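Local coordinates for protein probable diphthine synthase (Aeropyrum pernix, PDB 1WDE) that probably transfers methyl groups from S-adenosyl-L-methionine to the modified target histidine of translation elongation factor 2, forming diphthine on the way to diphthamide, at residues 16-21 with 218-223; 190-195 with 231-236. All blocks are in the same frame, centred on the assembly; numbering follows the deposited sequence.

Contact 1 is a surface meeting of two loops: loop 16-21 follows strand 9-14, and loop 218-223 follows strand 213-217. Contact 2 is a buried packing of two helices, 184-202 and 232-236. What links them is strand 213-217 of the mixed sheet, which leads into loop 218-223 of contact 1 and is touched by Leu232 of contact 2; strand 9-14, leading into loop 16-21, belongs to the parallel sheet. Contact 1 therefore ties the two sheets' regions together, while contact 2 packs against the mixed sheet. Their centres lie about 29 Å apart. A tyrosine hydroxyl bonded to a backbone carbonyl marks the first; leucine methyl groups dominate the second.

Contact 1: 16-21 with 218-223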
# COMPACT_ATOMS: atom_id res chain seq x y z
N GLY A 16 2.72 -12.32 4.99
CA GLY A 16 1.42 -11.93 5.54
C GLY A 16 1.71 -10.73 6.44
O GLY A 16 2.87 -10.47 6.75
N TYR A 17 0.70 -10.00 6.90
CA TYR A 17 1.00 -8.82 7.71
C TYR A 17 0.81 -8.93 9.21
O TYR A 17 0.86 -7.93 9.92
CB TYR A 17 0.21 -7.62 7.17
CG TYR A 17 -1.28 -7.85 7.17
CD1 TYR A 17 -1.91 -8.50 6.09
CD2 TYR A 17 -2.06 -7.45 8.25
CE1 TYR A 17 -3.26 -8.75 6.10
CE2 TYR A 17 -3.44 -7.71 8.27
CZ TYR A 17 -4.03 -8.35 7.20
OH TYR A 17 -5.39 -8.62 7.21
N ALA A 18 0.58 -10.13 9.72
CA ALA A 18 0.42 -10.32 11.15
C ALA A 18 0.69 -11.77 11.49
O ALA A 18 0.64 -12.63 10.62
CB ALA A 18 -0.99 -9.95 11.60
N PRO A 19 1.02 -12.06 12.75
CA PRO A 19 1.27 -13.47 13.08
C PRO A 19 0.01 -14.30 12.79
O PRO A 19 -1.10 -13.83 12.99
CB PRO A 19 1.63 -13.42 14.58
CG PRO A 19 1.13 -12.09 15.04
CD PRO A 19 1.38 -11.19 13.87
N GLY A 20 0.21 -15.51 12.28
CA GLY A 20 -0.92 -16.37 11.97
C GLY A 20 -1.39 -16.22 10.53
O GLY A 20 -2.25 -16.97 10.07
N MSE A 21 -0.83 -15.25 9.82
CA MSE A 21 -1.24 -15.05 8.44
C MSE A 21 -0.25 -15.60 7.43
O MSE A 21 -0.28 -15.21 6.26
CB MSE A 21 -1.50 -13.56 8.20
CG MSE A 21 -2.51 -12.98 9.18
SE MSE A 21 -3.09 -11.22 8.64
CE MSE A 21 -4.17 -11.84 7.14
N ALA A 218 -6.17 -3.17 8.05
CA ALA A 218 -6.40 -4.60 7.93
C ALA A 218 -5.92 -5.22 9.24
O ALA A 218 -4.94 -4.74 9.83
CB ALA A 218 -5.61 -5.17 6.75
N GLY A 219 -6.59 -6.27 9.70
CA GLY A 219 -6.16 -6.91 10.94
C GLY A 219 -6.07 -8.42 10.84
O GLY A 219 -6.34 -9.02 9.78
N ALA A 220 -5.68 -9.03 11.95
CA ALA A 220 -5.56 -10.49 12.06
C ALA A 220 -6.89 -11.08 12.50
O ALA A 220 -7.74 -10.37 13.05
CB ALA A 220 -4.47 -10.86 13.08
N GLY A 221 -7.07 -12.36 12.22
CA GLY A 221 -8.29 -13.06 12.59
C GLY A 221 -9.56 -12.38 12.13
O GLY A 221 -10.60 -12.51 12.76
N GLY A 222 -9.48 -11.66 11.01
CA GLY A 222 -10.64 -10.98 10.47
C GLY A 222 -11.06 -9.70 11.18
O GLY A 222 -12.12 -9.16 10.89
N GLY A 223 -10.23 -9.20 12.09
CA GLY A 223 -10.59 -7.99 12.82
C GLY A 223 -10.11 -6.72 12.15
O GLY A 223 -9.17 -6.07 12.61
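The hydroxyl of Tyr17 donates a hydrogen bond to the carbonyl O of Gly219, with OH and O 2.8 Å apart. It comes in from above the carbonyl plane, 37° out of it, instead of lying along a lone pair. The hydroxyl end of the ring packs on the Ala218 methyl, Tyr17 CZ to Ala218 CB 3.6 Å. CA of Gly219 lies at the ring edge, in its plane. With CG set between the backbone N and the carbonyl carbon (chi1 58°), the ring is carried across to the other loop. One of its faces is covered by the selenium of Met21, a selenomethionine, which sits 3.3 Å above the plane and offset toward the rim. That chain bends at its last torsion, and its SE also comes within 4.1 Å of Gly219 O. Further along, the methyl groups of Ala18 and Ala220 meet, CB to CB, at 3.9 Å. A phenylalanine in place of Tyr17 would probably keep much of the ring packing but leave the Gly219 carbonyl without this hydroxyl donor. Ala18 opens a type II beta turn that ends at Met21, closed by a 3.1 Å bond from Met21 N to Ala18 O. Beyond the two loops, Tyr17 also touches Ala125 of helix 122-130. By similarity, Ala220 and nearby Gly122 bind S-adenosyl-L-methionine, so the arrangement is consistent with the edge of the cofactor site in a tetrapyrrole methylase fold, between its two sheet-bearing regions.

Contact 2: 190-195 with 231-236; sequences LLLEAD and SLERLS
Leu192 points from helix 184-202 into the side of helix 232-236, and its CD1 methyl does the touching. It reaches CB of Ser236 at 3.7 Å, and the carbonyl O of Leu232 and CA of Glu233 lie close to the same methyl, so one branch of the leucine rests on a full turn of the opposing helix. The side chain is extended, CG beside the backbone N (chi1 -62°) and CD1 at the far end. Alongside it, Leu191 and Leu232 point toward each other and meet more loosely, CD1 to CD1 at 4.5 Å. Glu233 starts off to the side of the interface, but its chain bends back until OE2 is 4.3 Å from Leu192 CD1; its carboxylate stays at the exposed margin. The two segments thus form a helix-helix packing beside the mixed sheet: their axes approach to 10.5 Å and run at 132°, nearer antiparallel than parallel, and Leu232 also leans on Ser213 of strand 213-217. At the start of the short helix Ser231 is the N-cap, its OG accepting from Arg234 N at 3.0 Å. Toward the other end, Ser236 turns both CB and, slightly farther off, OG to the leucine, OG lying 3.9 Å from Leu192 CD1. The Ser236 side chain also touches Val188, earlier on helix 184-202.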
# COMPACT_ATOMS: atom_id res chain seq x y z
N LEU A 190 -1.20 17.23 3.39
CA LEU A 190 -0.24 17.59 2.36
C LEU A 190 -0.81 17.21 0.99
O LEU A 190 -0.48 17.84 -0.01
CB LEU A 190 1.10 16.87 2.60
CG LEU A 190 2.15 17.03 1.49
CD1 LEU A 190 2.45 18.52 1.22
CD2 LEU A 190 3.41 16.28 1.89
N LEU A 191 -1.66 16.19 0.94
CA LEU A 191 -2.29 15.79 -0.33
C LEU A 191 -3.19 16.95 -0.77
O LEU A 191 -3.18 17.37 -1.93
CB LEU A 191 -3.16 14.54 -0.12
CG LEU A 191 -3.55 13.60 -1.28
CD1 LEU A 191 -4.97 13.07 -1.05
CD2 LEU A 191 -3.45 14.28 -2.61
N LEU A 192 -3.98 17.48 0.17
CA LEU A 192 -4.88 18.59 -0.16
C LEU A 192 -4.10 19.84 -0.53
O LEU A 192 -4.53 20.61 -1.39
CB LEU A 192 -5.85 18.84 1.01
CG LEU A 192 -6.75 17.64 1.31
CD1 LEU A 192 -7.69 17.95 2.47
CD2 LEU A 192 -7.56 17.28 0.05
N GLU A 193 -2.94 20.05 0.09
CA GLU A 193 -2.14 21.21 -0.28
C GLU A 193 -1.68 21.00 -1.73
O GLU A 193 -1.65 21.95 -2.51
CB GLU A 193 -0.93 21.39 0.64
CG GLU A 193 0.09 22.42 0.14
CD GLU A 193 -0.54 23.79 -0.14
OE1 GLU A 193 0.14 24.63 -0.77
OE2 GLU A 193 -1.70 24.01 0.27
N ALA A 194 -1.34 19.76 -2.08
CA ALA A 194 -0.90 19.42 -3.45
C ALA A 194 -2.04 19.64 -4.43
O ALA A 194 -1.84 20.10 -5.55
CB ALA A 194 -0.44 17.93 -3.52
N ASP A 195 -3.25 19.28 -4.01
CA ASP A 195 -4.42 19.44 -4.85
C ASP A 195 -4.66 20.90 -5.18
O ASP A 195 -4.95 21.24 -6.33
CB ASP A 195 -5.64 18.85 -4.16
CG ASP A 195 -6.87 18.84 -5.06
OD1 ASP A 195 -6.72 18.67 -6.30
OD2 ASP A 195 -7.99 18.97 -4.52
N SER A 231 -15.70 13.34 4.16
CA SER A 231 -14.88 14.18 3.27
C SER A 231 -13.41 14.05 3.68
O SER A 231 -13.10 13.82 4.85
CB SER A 231 -15.30 15.66 3.39
OG SER A 231 -14.88 16.20 4.64
N LEU A 232 -12.49 14.21 2.73
CA LEU A 232 -11.07 14.12 3.04
C LEU A 232 -10.70 15.36 3.86
O LEU A 232 -9.73 15.36 4.61
CB LEU A 232 -10.23 14.06 1.75
CG LEU A 232 -10.12 12.70 1.05
CD1 LEU A 232 -9.35 12.83 -0.27
CD2 LEU A 232 -9.41 11.70 1.99
N GLU A 233 -11.47 16.43 3.70
CA GLU A 233 -11.24 17.66 4.45
C GLU A 233 -11.34 17.32 5.94
O GLU A 233 -10.49 17.68 6.74
CB GLU A 233 -12.30 18.70 4.07
CG GLU A 233 -12.15 20.06 4.72
CD GLU A 233 -10.85 20.72 4.39
OE1 GLU A 233 -10.03 20.89 5.32
OE2 GLU A 233 -10.62 21.07 3.21
N ARG A 234 -12.40 16.60 6.30
CA ARG A 234 -12.61 16.19 7.69
C ARG A 234 -11.49 15.30 8.20
O ARG A 234 -11.04 15.45 9.33
CB ARG A 234 -13.94 15.44 7.83
CG ARG A 234 -15.18 16.33 7.86
CD ARG A 234 -16.36 15.57 8.44
NE ARG A 234 -16.07 15.11 9.80
CZ ARG A 234 -16.87 14.33 10.51
NH1 ARG A 234 -18.02 13.91 10.01
NH2 ARG A 234 -16.51 13.96 11.74
N LEU A 235 -11.03 14.37 7.38
CA LEU A 235 -9.97 13.46 7.78
C LEU A 235 -8.65 14.17 7.94
O LEU A 235 -7.87 13.82 8.83
CB LEU A 235 -9.81 12.34 6.74
CG LEU A 235 -8.73 11.27 6.97
CD1 LEU A 235 -8.89 10.64 8.35
CD2 LEU A 235 -8.87 10.21 5.87
N SER A 236 -8.40 15.17 7.10
CA SER A 236 -7.14 15.91 7.11
C SER A 236 -6.81 16.56 8.45
O SER A 236 -5.65 16.80 8.75
CB SER A 236 -7.15 16.99 6.03
OG SER A 236 -8.12 17.98 6.33